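PDB 6ZRX: DMATS type aromatic prenyltransferase from Micromonospora olivasterospora, which probably transfers a dimethylallyl group from dimethylallyl diphosphate to carbon 6 of the indole ring of tryptophan. Local coordinates for residues Gly127-Trp132 and Tyr148-Val153; Tyr213-Glu218 and Pro257-Tyr262; Ser275-Ile280 and His329-Leu334. All blocks are in the same frame, centred on the assembly; numbering follows the deposited sequence.

Contact 1 (Gly127-Trp132 and Tyr148-Val153); sequences GDFAMW and YLNPEV. With 6C7 (S-(3-methylbut-2-en-1-yl) trihydrogen thiodiphosphate), chain E.
Asn150 and Phe129 meet where a beta hairpin opens out at its base. The asparagine CB sits over one face of the Phe129 ring, 3.8 Å from the ring centroid, in a CH-pi contact displaced toward the rim. The amide follows on with its plane only 5° from that of the ring, so CG lies against Phe129 CE1 at 3.6 Å. At the tip the two polar atoms part: ND2 donates to Phe129 O at 2.8 Å, with the acceptor close to the amide plane, while OD1 turns back to its own segment and accepts from Glu152 N, making an Asx turn. With CG anti to the backbone N (chi1 -175°), one amide can tie the loop leading into strand 131-137 to its own beta turn, a task that suits asparagine, which offers both a donor and an acceptor. Asn150 N also donates to Ala130 O.

Beyond this the strands pair regularly. Trp132 and Tyr148 form a hydrogen-bonded antiparallel pair, Tyr148 N reaching Trp132 O at 2.9 Å. The neighbouring Met131 and Leu149 form a non-hydrogen-bonded pair and lie side by side, Met131 CE touching Leu149 CD2 at 3.9 Å; flexible and branched apolar chains fit this side, which is covered by helices 88-106 and 111-120. The aromatic pair points to the other side. Trp132 borders the bound tryptophan, and Tyr148 OH donates to thiodiphosphate atom O7, although the modelled 2.4 Å is very short and its exact length doubtful. Trp132 and Tyr148 facing the ligands and Met131 and Leu149 facing the helices fit the ABBA prenyltransferase barrel, with its ligands inside and helices outside.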
loop_
_atom_site.group_PDB
_atom_site.type_symbol
_atom_site.label_atom_id
_atom_site.label_comp_id
_atom_site.label_asym_id
_atom_site.label_seq_id
_atom_site.Cartn_x
_atom_site.Cartn_y
_atom_site.Cartn_z
ATOM N N GLY A 127 5.616 -14.918 7.879
ATOM C CA GLY A 127 4.559 -14.250 7.078
ATOM C C GLY A 127 4.975 -13.872 5.656
ATOM O O GLY A 127 4.177 -13.173 5.000
ATOM N N ASP A 128 6.161 -14.297 5.189
ATOM C CA ASP A 128 6.665 -14.099 3.789
ATOM C C ASP A 128 7.092 -12.631 3.542
ATOM O O ASP A 128 7.632 -12.361 2.435
ATOM C CB ASP A 128 5.643 -14.554 2.725
ATOM C CG ASP A 128 5.720 -16.029 2.318
ATOM O OD1 ASP A 128 4.718 -16.530 1.762
ATOM O OD2 ASP A 128 6.776 -16.658 2.534
ATOM N N PHE A 129 6.893 -11.718 4.506
ATOM C CA PHE A 129 7.444 -10.335 4.449
ATOM C C PHE A 129 7.763 -9.847 5.868
ATOM O O PHE A 129 7.042 -10.206 6.825
ATOM C CB PHE A 129 6.494 -9.415 3.668
ATOM C CG PHE A 129 5.804 -8.324 4.448
ATOM C CD1 PHE A 129 4.562 -8.536 5.027
ATOM C CD2 PHE A 129 6.378 -7.068 4.565
ATOM C CE1 PHE A 129 3.925 -7.520 5.724
ATOM C CE2 PHE A 129 5.740 -6.055 5.265
ATOM C CZ PHE A 129 4.517 -6.287 5.852
ATOM N N ALA A 130 8.843 -9.075 5.987
ATOM C CA ALA A 130 9.278 -8.387 7.219
ATOM C C ALA A 130 9.285 -6.881 6.977
ATOM O O ALA A 130 8.826 -6.155 7.858
ATOM C CB ALA A 130 10.640 -8.881 7.651
ATOM N N MET A 131 9.795 -6.438 5.828
ATOM C CA MET A 131 9.939 -4.996 5.483
ATOM C C MET A 131 9.696 -4.798 3.975
ATOM O O MET A 131 10.399 -5.428 3.153
ATOM C CB MET A 131 11.339 -4.493 5.860
ATOM C CG MET A 131 11.705 -3.106 5.313
ATOM S SD MET A 131 13.440 -2.663 5.708
ATOM C CE MET A 131 13.261 -2.192 7.428
ATOM N N TRP A 132 8.723 -3.962 3.632
ATOM C CA TRP A 132 8.547 -3.414 2.265
ATOM C C TRP A 132 8.842 -1.927 2.328
ATOM O O TRP A 132 8.933 -1.390 3.432
ATOM C CB TRP A 132 7.136 -3.667 1.715
ATOM C CG TRP A 132 6.801 -5.105 1.462
ATOM C CD1 TRP A 132 7.668 -6.154 1.377
ATOM C CD2 TRP A 132 5.494 -5.644 1.187
ATOM N NE1 TRP A 132 6.990 -7.314 1.108
ATOM C CE2 TRP A 132 5.652 -7.035 0.989
ATOM C CE3 TRP A 132 4.204 -5.099 1.133
ATOM C CZ2 TRP A 132 4.575 -7.875 0.726
ATOM C CZ3 TRP A 132 3.139 -5.937 0.879
ATOM C CH2 TRP A 132 3.327 -7.303 0.664
ATOM N N TYR A 148 7.279 -0.128 5.385
ATOM C CA TYR A 148 6.162 -0.943 5.912
ATOM C C TYR A 148 6.750 -2.127 6.661
ATOM O O TYR A 148 7.486 -2.906 6.041
ATOM C CB TYR A 148 5.245 -1.475 4.821
ATOM C CG TYR A 148 4.712 -0.464 3.855
ATOM C CD1 TYR A 148 5.486 -0.052 2.787
ATOM C CD2 TYR A 148 3.415 0.018 3.954
ATOM C CE1 TYR A 148 5.008 0.847 1.859
ATOM C CE2 TYR A 148 2.919 0.934 3.037
ATOM C CZ TYR A 148 3.720 1.340 1.975
ATOM O OH TYR A 148 3.270 2.217 1.036
ATOM N N LEU A 149 6.479 -2.214 7.952
ATOM C CA LEU A 149 6.944 -3.320 8.819
ATOM C C LEU A 149 5.775 -4.273 9.081
ATOM O O LEU A 149 4.611 -3.811 9.097
ATOM C CB LEU A 149 7.514 -2.728 10.110
ATOM C CG LEU A 149 8.777 -1.883 9.930
ATOM C CD1 LEU A 149 9.184 -1.225 11.233
ATOM C CD2 LEU A 149 9.925 -2.719 9.385
ATOM N N ASN A 150 6.082 -5.563 9.232
ATOM C CA ASN A 150 5.093 -6.640 9.477
ATOM C C ASN A 150 4.915 -6.793 10.985
ATOM O O ASN A 150 5.824 -7.284 11.662
ATOM C CB ASN A 150 5.528 -7.957 8.821
ATOM C CG ASN A 150 4.484 -9.047 8.948
ATOM O OD1 ASN A 150 3.410 -8.817 9.483
ATOM N ND2 ASN A 150 4.790 -10.233 8.446
ATOM N N PRO A 151 3.760 -6.382 11.566
ATOM C CA PRO A 151 3.515 -6.567 12.997
ATOM C C PRO A 151 3.424 -8.046 13.414
ATOM O O PRO A 151 3.579 -8.320 14.588
ATOM C CB PRO A 151 2.163 -5.869 13.240
ATOM C CG PRO A 151 1.975 -4.975 12.032
ATOM C CD PRO A 151 2.634 -5.716 10.896
ATOM N N GLU A 152 3.176 -8.945 12.457
ATOM C CA GLU A 152 2.995 -10.409 12.686
ATOM C C GLU A 152 4.305 -11.169 12.420
ATOM O O GLU A 152 4.249 -12.416 12.331
ATOM C CB GLU A 152 1.883 -10.944 11.780
ATOM C CG GLU A 152 0.542 -10.280 12.006
ATOM C CD GLU A 152 -0.589 -10.836 11.158
ATOM O OE1 GLU A 152 -1.755 -10.683 11.565
ATOM O OE2 GLU A 152 -0.301 -11.429 10.102
ATOM N N VAL A 153 5.435 -10.458 12.314
ATOM C CA VAL A 153 6.764 -11.024 11.927
ATOM C C VAL A 153 7.252 -12.015 13.011
ATOM O O VAL A 153 8.050 -12.921 12.667
ATOM C CB VAL A 153 7.791 -9.901 11.652
ATOM C CG1 VAL A 153 8.212 -9.166 12.917
ATOM C CG2 VAL A 153 9.005 -10.423 10.903
HETATM O O4 6C7 E . -2.397 6.137 1.561
HETATM P P1 6C7 E . -0.888 6.171 1.415
HETATM O O6 6C7 E . -0.393 7.420 0.732
HETATM O O5 6C7 E . -0.156 5.907 2.720
HETATM O O2 6C7 E . -0.582 4.947 0.425
HETATM P P3 6C7 E . 0.144 3.531 0.541
HETATM O O8 6C7 E . 0.067 2.903 -0.814
HETATM O O7 6C7 E . 1.509 3.789 1.089
HETATM S S9 6C7 E . -0.915 2.317 1.820
HETATM C C10 6C7 E . -1.476 0.924 0.793
HETATM C C11 6C7 E . -0.426 -0.122 0.663
HETATM C C12 6C7 E . -0.210 -1.128 1.506
HETATM C C13 6C7 E . -0.953 -1.309 2.801
HETATM C C14 6C7 E . 0.817 -2.188 1.244
#

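Contact 2 (Tyr213-Glu218 and Pro257-Tyr262); sequences YLTHHE and PLVGSY. With 6C7 (S-(3-methylbut-2-en-1-yl) trihydrogen thiodiphosphate), chain E.
Backbone hydrogen bonds join Leu214 and Gly260 reciprocally: Leu214 N reaches Gly260 O at 2.7 Å and Gly260 N returns to Leu214 O at 2.9 Å. His216 N donates to Leu258 O, but within this same pair the return link, from Leu258 N to His216 O, runs through a water.

Apolar and CH-pi contacts fill the side bearing Tyr213, Thr215, Val259 and Ser261. Ser261 CB rests over one face of the Tyr213 ring, 3.8 Å from its centroid, small enough to lie close; its OG bonds instead to Tyr277. Tyr213 CD2 also meets dimethylallyl methyl C13 of the thiodiphosphate ligand at 3.5 Å. This side faces the interior of the ABBA barrel, where aromatic rings line the prenyl site, whereas Leu214, His216 and Tyr262 point toward the outer layer, with helix 221-228 touching the last two. At the strand end Thr215 CG2, anti to the backbone N, presses on Pro257 CG at 3.3 Å, tighter than usual van der Waals contact.

Among polar side chains, a second water links His216 NE2 to Tyr262 OH, while His216 ND1 bonds to Asp193, fixing the imidazole at both nitrogens.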
loop_
_atom_site.group_PDB
_atom_site.type_symbol
_atom_site.label_atom_id
_atom_site.label_comp_id
_atom_site.label_asym_id
_atom_site.label_seq_id
_atom_site.Cartn_x
_atom_site.Cartn_y
_atom_site.Cartn_z
ATOM N N TYR A 213 -2.243 -0.379 9.714
ATOM C CA TYR A 213 -3.210 -1.002 8.785
ATOM C C TYR A 213 -3.799 -2.245 9.435
ATOM O O TYR A 213 -3.007 -3.092 9.927
ATOM C CB TYR A 213 -2.546 -1.388 7.469
ATOM C CG TYR A 213 -1.968 -0.232 6.696
ATOM C CD1 TYR A 213 -0.843 0.438 7.150
ATOM C CD2 TYR A 213 -2.534 0.182 5.504
ATOM C CE1 TYR A 213 -0.291 1.490 6.440
ATOM C CE2 TYR A 213 -1.995 1.237 4.783
ATOM C CZ TYR A 213 -0.872 1.894 5.257
ATOM O OH TYR A 213 -0.332 2.935 4.560
ATOM N N LEU A 214 -5.127 -2.343 9.428
ATOM C CA LEU A 214 -5.897 -3.507 9.927
ATOM C C LEU A 214 -6.584 -4.171 8.741
ATOM O O LEU A 214 -7.247 -3.453 7.972
ATOM C CB LEU A 214 -6.931 -3.024 10.948
ATOM C CG LEU A 214 -6.479 -2.986 12.406
ATOM C CD1 LEU A 214 -5.241 -2.116 12.591
ATOM C CD2 LEU A 214 -7.615 -2.497 13.297
ATOM N N THR A 215 -6.434 -5.482 8.603
ATOM C CA THR A 215 -7.164 -6.300 7.612
ATOM C C THR A 215 -8.385 -6.898 8.302
ATOM O O THR A 215 -8.203 -7.613 9.323
ATOM C CB THR A 215 -6.274 -7.373 6.985
ATOM O OG1 THR A 215 -5.173 -6.698 6.377
ATOM C CG2 THR A 215 -7.000 -8.206 5.955
ATOM N N HIS A 216 -9.567 -6.596 7.771
ATOM C CA HIS A 216 -10.885 -7.041 8.287
ATOM C C HIS A 216 -11.364 -8.222 7.431
ATOM O O HIS A 216 -11.911 -7.978 6.339
ATOM C CB HIS A 216 -11.883 -5.873 8.282
ATOM C CG HIS A 216 -11.408 -4.631 8.968
ATOM N ND1 HIS A 216 -11.232 -4.556 10.344
ATOM C CD2 HIS A 216 -11.116 -3.402 8.484
ATOM C CE1 HIS A 216 -10.829 -3.342 10.667
ATOM N NE2 HIS A 216 -10.753 -2.614 9.543
ATOM N N HIS A 217 -11.131 -9.452 7.886
ATOM C CA HIS A 217 -11.429 -10.692 7.114
ATOM C C HIS A 217 -12.935 -10.955 7.098
ATOM O O HIS A 217 -13.550 -10.894 8.170
ATOM C CB HIS A 217 -10.641 -11.879 7.672
ATOM C CG HIS A 217 -9.181 -11.759 7.429
ATOM N ND1 HIS A 217 -8.624 -11.979 6.183
ATOM C CD2 HIS A 217 -8.165 -11.411 8.243
ATOM C CE1 HIS A 217 -7.324 -11.789 6.250
ATOM N NE2 HIS A 217 -7.020 -11.438 7.505
ATOM N N GLU A 218 -13.488 -11.241 5.912
ATOM C CA GLU A 218 -14.916 -11.604 5.708
ATOM C C GLU A 218 -15.791 -10.570 6.415
ATOM O O GLU A 218 -16.718 -10.973 7.140
ATOM C CB GLU A 218 -15.186 -13.005 6.252
ATOM C CG GLU A 218 -14.248 -14.061 5.712
ATOM C CD GLU A 218 -14.535 -15.449 6.246
ATOM O OE1 GLU A 218 -15.690 -15.897 6.113
ATOM O OE2 GLU A 218 -13.612 -16.069 6.813
ATOM N N PRO A 257 -10.080 -9.193 1.464
ATOM C CA PRO A 257 -10.641 -8.445 2.582
ATOM C C PRO A 257 -10.482 -6.929 2.476
ATOM O O PRO A 257 -9.504 -6.454 1.889
ATOM C CB PRO A 257 -9.806 -8.954 3.759
ATOM C CG PRO A 257 -8.441 -9.198 3.143
ATOM C CD PRO A 257 -8.747 -9.737 1.761
ATOM N N LEU A 258 -11.410 -6.198 3.079
ATOM C CA LEU A 258 -11.262 -4.747 3.302
ATOM C C LEU A 258 -10.066 -4.516 4.230
ATOM O O LEU A 258 -9.800 -5.381 5.117
ATOM C CB LEU A 258 -12.568 -4.172 3.870
ATOM C CG LEU A 258 -13.773 -4.218 2.920
ATOM C CD1 LEU A 258 -15.047 -3.762 3.628
ATOM C CD2 LEU A 258 -13.535 -3.377 1.674
ATOM N N VAL A 259 -9.329 -3.439 3.989
ATOM C CA VAL A 259 -8.196 -2.987 4.829
ATOM C C VAL A 259 -8.487 -1.547 5.214
ATOM O O VAL A 259 -8.912 -0.772 4.338
ATOM C CB VAL A 259 -6.831 -3.135 4.121
ATOM C CG1 VAL A 259 -5.705 -2.505 4.919
ATOM C CG2 VAL A 259 -6.515 -4.587 3.803
ATOM N N GLY A 260 -8.342 -1.231 6.494
ATOM C CA GLY A 260 -8.434 0.142 7.008
ATOM C C GLY A 260 -7.114 0.580 7.587
ATOM O O GLY A 260 -6.426 -0.257 8.204
ATOM N N SER A 261 -6.753 1.836 7.404
ATOM C CA SER A 261 -5.515 2.407 7.970
ATOM C C SER A 261 -5.873 3.570 8.877
ATOM O O SER A 261 -6.825 4.327 8.567
ATOM C CB SER A 261 -4.524 2.796 6.920
ATOM O OG SER A 261 -4.927 3.958 6.240
ATOM N N TYR A 262 -5.159 3.654 9.979
ATOM C CA TYR A 262 -5.330 4.648 11.043
ATOM C C TYR A 262 -4.016 5.402 11.117
ATOM O O TYR A 262 -2.973 4.734 11.252
ATOM C CB TYR A 262 -5.747 3.930 12.336
ATOM C CG TYR A 262 -7.048 3.180 12.200
ATOM C CD1 TYR A 262 -7.116 1.957 11.538
ATOM C CD2 TYR A 262 -8.235 3.717 12.676
ATOM C CE1 TYR A 262 -8.319 1.281 11.382
ATOM C CE2 TYR A 262 -9.444 3.055 12.527
ATOM C CZ TYR A 262 -9.489 1.830 11.887
ATOM O OH TYR A 262 -10.681 1.177 11.745
HETATM O O4 6C7 E . -2.397 6.137 1.561
HETATM P P1 6C7 E . -0.888 6.171 1.415
HETATM O O6 6C7 E . -0.393 7.420 0.732
HETATM O O5 6C7 E . -0.156 5.907 2.720
HETATM O O2 6C7 E . -0.582 4.947 0.425
HETATM P P3 6C7 E . 0.144 3.531 0.541
HETATM O O8 6C7 E . 0.067 2.903 -0.814
HETATM O O7 6C7 E . 1.509 3.789 1.089
HETATM S S9 6C7 E . -0.915 2.317 1.820
HETATM C C10 6C7 E . -1.476 0.924 0.793
HETATM C C11 6C7 E . -0.426 -0.122 0.663
HETATM C C12 6C7 E . -0.210 -1.128 1.506
HETATM C C13 6C7 E . -0.953 -1.309 2.801
HETATM C C14 6C7 E . 0.817 -2.188 1.244
HETATM O O HOH W 1 -13.448 -7.780 4.337
HETATM O O HOH W 2 -11.730 0.010 9.149
#

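Contact 3 (Ser275-Ile280 and His329-Leu334); sequences SIYVPI and HVSLRL. With TRP (tryptophan), chain F; 6C7 (S-(3-methylbut-2-en-1-yl) trihydrogen thiodiphosphate), chain E.
His329 and Pro279 meet beside the bound tryptophan: Pro279 CA lies 3.7 Å from His329 ND1, and the imidazole presents a face to the indole. Indole atom CZ2 stands 3.4 Å above the centre of that imidazole face, and the tryptophan carboxylate atom OXT lies at the imidazole edge, in its plane, 3.2 Å from His329 NE2. A flat ring with polar edges can thus meet both indole and carboxylate. Tyr277 touches both the bound tryptophan and the prenyl donor analogue, its CB near indole CH2 and its CE2 3.6 Å from prenyl carbon C10. Atom CH2 of the bound TRP, carbon 6 of its indole, is itself 3.9 Å from atom C10 of 6C7, a placement consistent with prenyl transfer to that position. Arg333 lines the thiodiphosphate pocket with its CD, 4.0 Å from ligand atom O4, but bends at chi2 and chi3 and spends its guanidinium on Arg338 O, Thr342 and Phe67 O.

Tyr277 and His329 belong to neighbouring antiparallel strands of the ABBA barrel, whose inner surface is the reaction chamber; Pro279 follows directly on the first. Four backbone hydrogen bonds hold the strands in register, two between Ile276 and Leu332 and two between Val278 and Val330.

A second shell sets the groups in place. Ser331 CB supports Tyr277 CD2 at 3.4 Å, a fit that a small residue permits, while Tyr277 OH bonds to Ser261 and Lys211. A water connects His329 ND1 with Tyr277 O, the latter bond weak. Outermost, Ile276 CG2 packs on Leu332 CB, and Val278 and Leu332 reach Phe242 of helix 236-247.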
loop_
_atom_site.group_PDB
_atom_site.type_symbol
_atom_site.label_atom_id
_atom_site.label_comp_id
_atom_site.label_asym_id
_atom_site.label_seq_id
_atom_site.Cartn_x
_atom_site.Cartn_y
_atom_site.Cartn_z
ATOM N N SER A 275 -8.030 5.825 6.165
ATOM C CA SER A 275 -8.170 5.421 4.744
ATOM C C SER A 275 -8.767 4.027 4.683
ATOM O O SER A 275 -8.462 3.207 5.574
ATOM C CB SER A 275 -6.861 5.503 3.991
ATOM O OG SER A 275 -6.313 6.806 4.077
ATOM N N ILE A 276 -9.614 3.786 3.684
ATOM C CA ILE A 276 -10.214 2.459 3.403
ATOM C C ILE A 276 -9.662 2.009 2.049
ATOM O O ILE A 276 -9.628 2.831 1.123
ATOM C CB ILE A 276 -11.768 2.501 3.468
ATOM C CG1 ILE A 276 -12.411 1.169 3.080
ATOM C CG2 ILE A 276 -12.344 3.645 2.654
ATOM C CD1 ILE A 276 -12.165 0.067 4.062
ATOM N N TYR A 277 -9.203 0.771 1.975
ATOM C CA TYR A 277 -8.621 0.150 0.759
ATOM C C TYR A 277 -9.511 -1.013 0.358
ATOM O O TYR A 277 -9.589 -2.001 1.109
ATOM C CB TYR A 277 -7.173 -0.287 1.017
ATOM C CG TYR A 277 -6.311 0.783 1.617
ATOM C CD1 TYR A 277 -6.401 1.087 2.967
ATOM C CD2 TYR A 277 -5.423 1.520 0.849
ATOM C CE1 TYR A 277 -5.642 2.089 3.537
ATOM C CE2 TYR A 277 -4.652 2.524 1.408
ATOM C CZ TYR A 277 -4.761 2.811 2.759
ATOM O OH TYR A 277 -4.000 3.795 3.314
ATOM N N VAL A 278 -10.175 -0.893 -0.792
ATOM C CA VAL A 278 -11.037 -1.959 -1.360
ATOM C C VAL A 278 -10.215 -2.723 -2.393
ATOM O O VAL A 278 -9.730 -2.111 -3.347
ATOM C CB VAL A 278 -12.315 -1.372 -1.980
ATOM C CG1 VAL A 278 -13.207 -2.465 -2.542
ATOM C CG2 VAL A 278 -13.059 -0.502 -0.982
ATOM N N PRO A 279 -10.035 -4.061 -2.238
ATOM C CA PRO A 279 -9.349 -4.882 -3.241
ATOM C C PRO A 279 -10.307 -5.197 -4.396
ATOM O O PRO A 279 -10.718 -6.341 -4.564
ATOM C CB PRO A 279 -8.949 -6.125 -2.444
ATOM C CG PRO A 279 -10.099 -6.280 -1.476
ATOM C CD PRO A 279 -10.469 -4.866 -1.086
ATOM N N ILE A 280 -10.608 -4.164 -5.170
ATOM C CA ILE A 280 -11.696 -4.107 -6.187
ATOM C C ILE A 280 -11.571 -5.268 -7.177
ATOM O O ILE A 280 -12.598 -5.734 -7.628
ATOM C CB ILE A 280 -11.725 -2.723 -6.875
ATOM C CG1 ILE A 280 -12.931 -2.579 -7.802
ATOM C CG2 ILE A 280 -10.423 -2.419 -7.617
ATOM C CD1 ILE A 280 -13.171 -1.158 -8.267
ATOM N N HIS A 329 -6.500 -2.396 -6.375
ATOM C CA HIS A 329 -7.183 -1.760 -5.229
ATOM C C HIS A 329 -7.618 -0.352 -5.621
ATOM O O HIS A 329 -7.015 0.233 -6.545
ATOM C CB HIS A 329 -6.263 -1.645 -4.003
ATOM C CG HIS A 329 -5.565 -2.891 -3.572
ATOM N ND1 HIS A 329 -6.000 -3.634 -2.495
ATOM C CD2 HIS A 329 -4.424 -3.484 -3.993
ATOM C CE1 HIS A 329 -5.180 -4.649 -2.298
ATOM N NE2 HIS A 329 -4.210 -4.583 -3.191
ATOM N N VAL A 330 -8.582 0.191 -4.895
ATOM C CA VAL A 330 -8.891 1.645 -4.907
ATOM C C VAL A 330 -9.110 2.055 -3.456
ATOM O O VAL A 330 -9.670 1.243 -2.680
ATOM C CB VAL A 330 -10.085 1.975 -5.825
ATOM C CG1 VAL A 330 -11.378 1.336 -5.359
ATOM C CG2 VAL A 330 -10.240 3.475 -6.025
ATOM N N SER A 331 -8.611 3.207 -3.078
ATOM C CA SER A 331 -8.674 3.679 -1.671
ATOM C C SER A 331 -9.283 5.072 -1.592
ATOM O O SER A 331 -9.154 5.860 -2.547
ATOM C CB SER A 331 -7.326 3.629 -1.013
ATOM O OG SER A 331 -6.487 4.649 -1.501
ATOM N N LEU A 332 -9.919 5.357 -0.462
ATOM C CA LEU A 332 -10.393 6.709 -0.088
ATOM C C LEU A 332 -9.573 7.171 1.109
ATOM O O LEU A 332 -9.476 6.393 2.064
ATOM C CB LEU A 332 -11.888 6.639 0.239
ATOM C CG LEU A 332 -12.522 7.945 0.724
ATOM C CD1 LEU A 332 -12.354 9.047 -0.294
ATOM C CD2 LEU A 332 -13.989 7.733 1.052
ATOM N N ARG A 333 -8.972 8.361 1.020
ATOM C CA ARG A 333 -8.120 8.974 2.074
ATOM C C ARG A 333 -8.866 10.163 2.686
ATOM O O ARG A 333 -9.184 11.104 1.933
ATOM C CB ARG A 333 -6.780 9.419 1.487
ATOM C CG ARG A 333 -5.870 8.266 1.082
ATOM C CD ARG A 333 -5.091 8.501 -0.199
ATOM N NE ARG A 333 -4.653 9.879 -0.378
ATOM C CZ ARG A 333 -4.708 10.554 -1.522
ATOM N NH1 ARG A 333 -5.178 9.982 -2.626
ATOM N NH2 ARG A 333 -4.288 11.808 -1.561
ATOM N N LEU A 334 -9.123 10.113 3.998
ATOM C CA LEU A 334 -9.848 11.168 4.761
ATOM C C LEU A 334 -8.907 11.798 5.799
ATOM O O LEU A 334 -8.103 11.048 6.410
ATOM C CB LEU A 334 -11.072 10.530 5.422
ATOM C CG LEU A 334 -12.061 9.858 4.471
ATOM C CD1 LEU A 334 -13.163 9.158 5.238
ATOM C CD2 LEU A 334 -12.659 10.858 3.497
HETATM N N TRP F . -0.925 -7.613 -2.768
HETATM C CA TRP F . -1.130 -7.563 -1.278
HETATM C C TRP F . -2.625 -7.567 -0.965
HETATM O O TRP F . -2.987 -7.770 0.198
HETATM C CB TRP F . -0.428 -6.347 -0.662
HETATM C CG TRP F . -0.927 -5.025 -1.158
HETATM C CD1 TRP F . -0.519 -4.362 -2.281
HETATM C CD2 TRP F . -1.927 -4.190 -0.542
HETATM N NE1 TRP F . -1.201 -3.185 -2.411
HETATM C CE2 TRP F . -2.068 -3.049 -1.359
HETATM C CE3 TRP F . -2.724 -4.301 0.600
HETATM C CZ2 TRP F . -2.962 -2.025 -1.060
HETATM C CZ3 TRP F . -3.603 -3.283 0.900
HETATM C CH2 TRP F . -3.719 -2.164 0.078
HETATM O OXT TRP F . -3.465 -7.362 -1.871
HETATM O O4 6C7 E . -2.397 6.137 1.561
HETATM P P1 6C7 E . -0.888 6.171 1.415
HETATM O O6 6C7 E . -0.393 7.420 0.732
HETATM O O5 6C7 E . -0.156 5.907 2.720
HETATM O O2 6C7 E . -0.582 4.947 0.425
HETATM P P3 6C7 E . 0.144 3.531 0.541
HETATM O O8 6C7 E . 0.067 2.903 -0.814
HETATM O O7 6C7 E . 1.509 3.789 1.089
HETATM S S9 6C7 E . -0.915 2.317 1.820
HETATM C C10 6C7 E . -1.476 0.924 0.793
HETATM C C11 6C7 E . -0.426 -0.122 0.663
HETATM C C12 6C7 E . -0.210 -1.128 1.506
HETATM C C13 6C7 E . -0.953 -1.309 2.801
HETATM C C14 6C7 E . 0.817 -2.188 1.244
HETATM O O HOH W 3 -6.050 9.573 5.399
HETATM O O HOH W 4 -7.297 -3.592 0.109
#

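All three contacts are antiparallel strand pairings of one curled sheet, mostly buried, and all reach the thiodiphosphate ligand. Contacts 2 and 3 are neighbours: strand 258-265 pairs on its other edge with strand 273-278, Val259 O lying 2.8 Å from Tyr277 N. Contact 1 lies across the chain's centre from contact 3 and meets contact 2 through Tyr148 and Tyr213. Only contact 1 includes an exposed touching residue, Gly127, and near it the buried Asn150 amide bonds beyond the end of the strands. Contact 3, nearest the chain's centre, packs an imidazole face on the indole. All have helices outside, over Met131/Leu149, His216/Tyr262 and Val278/Leu332 respectively.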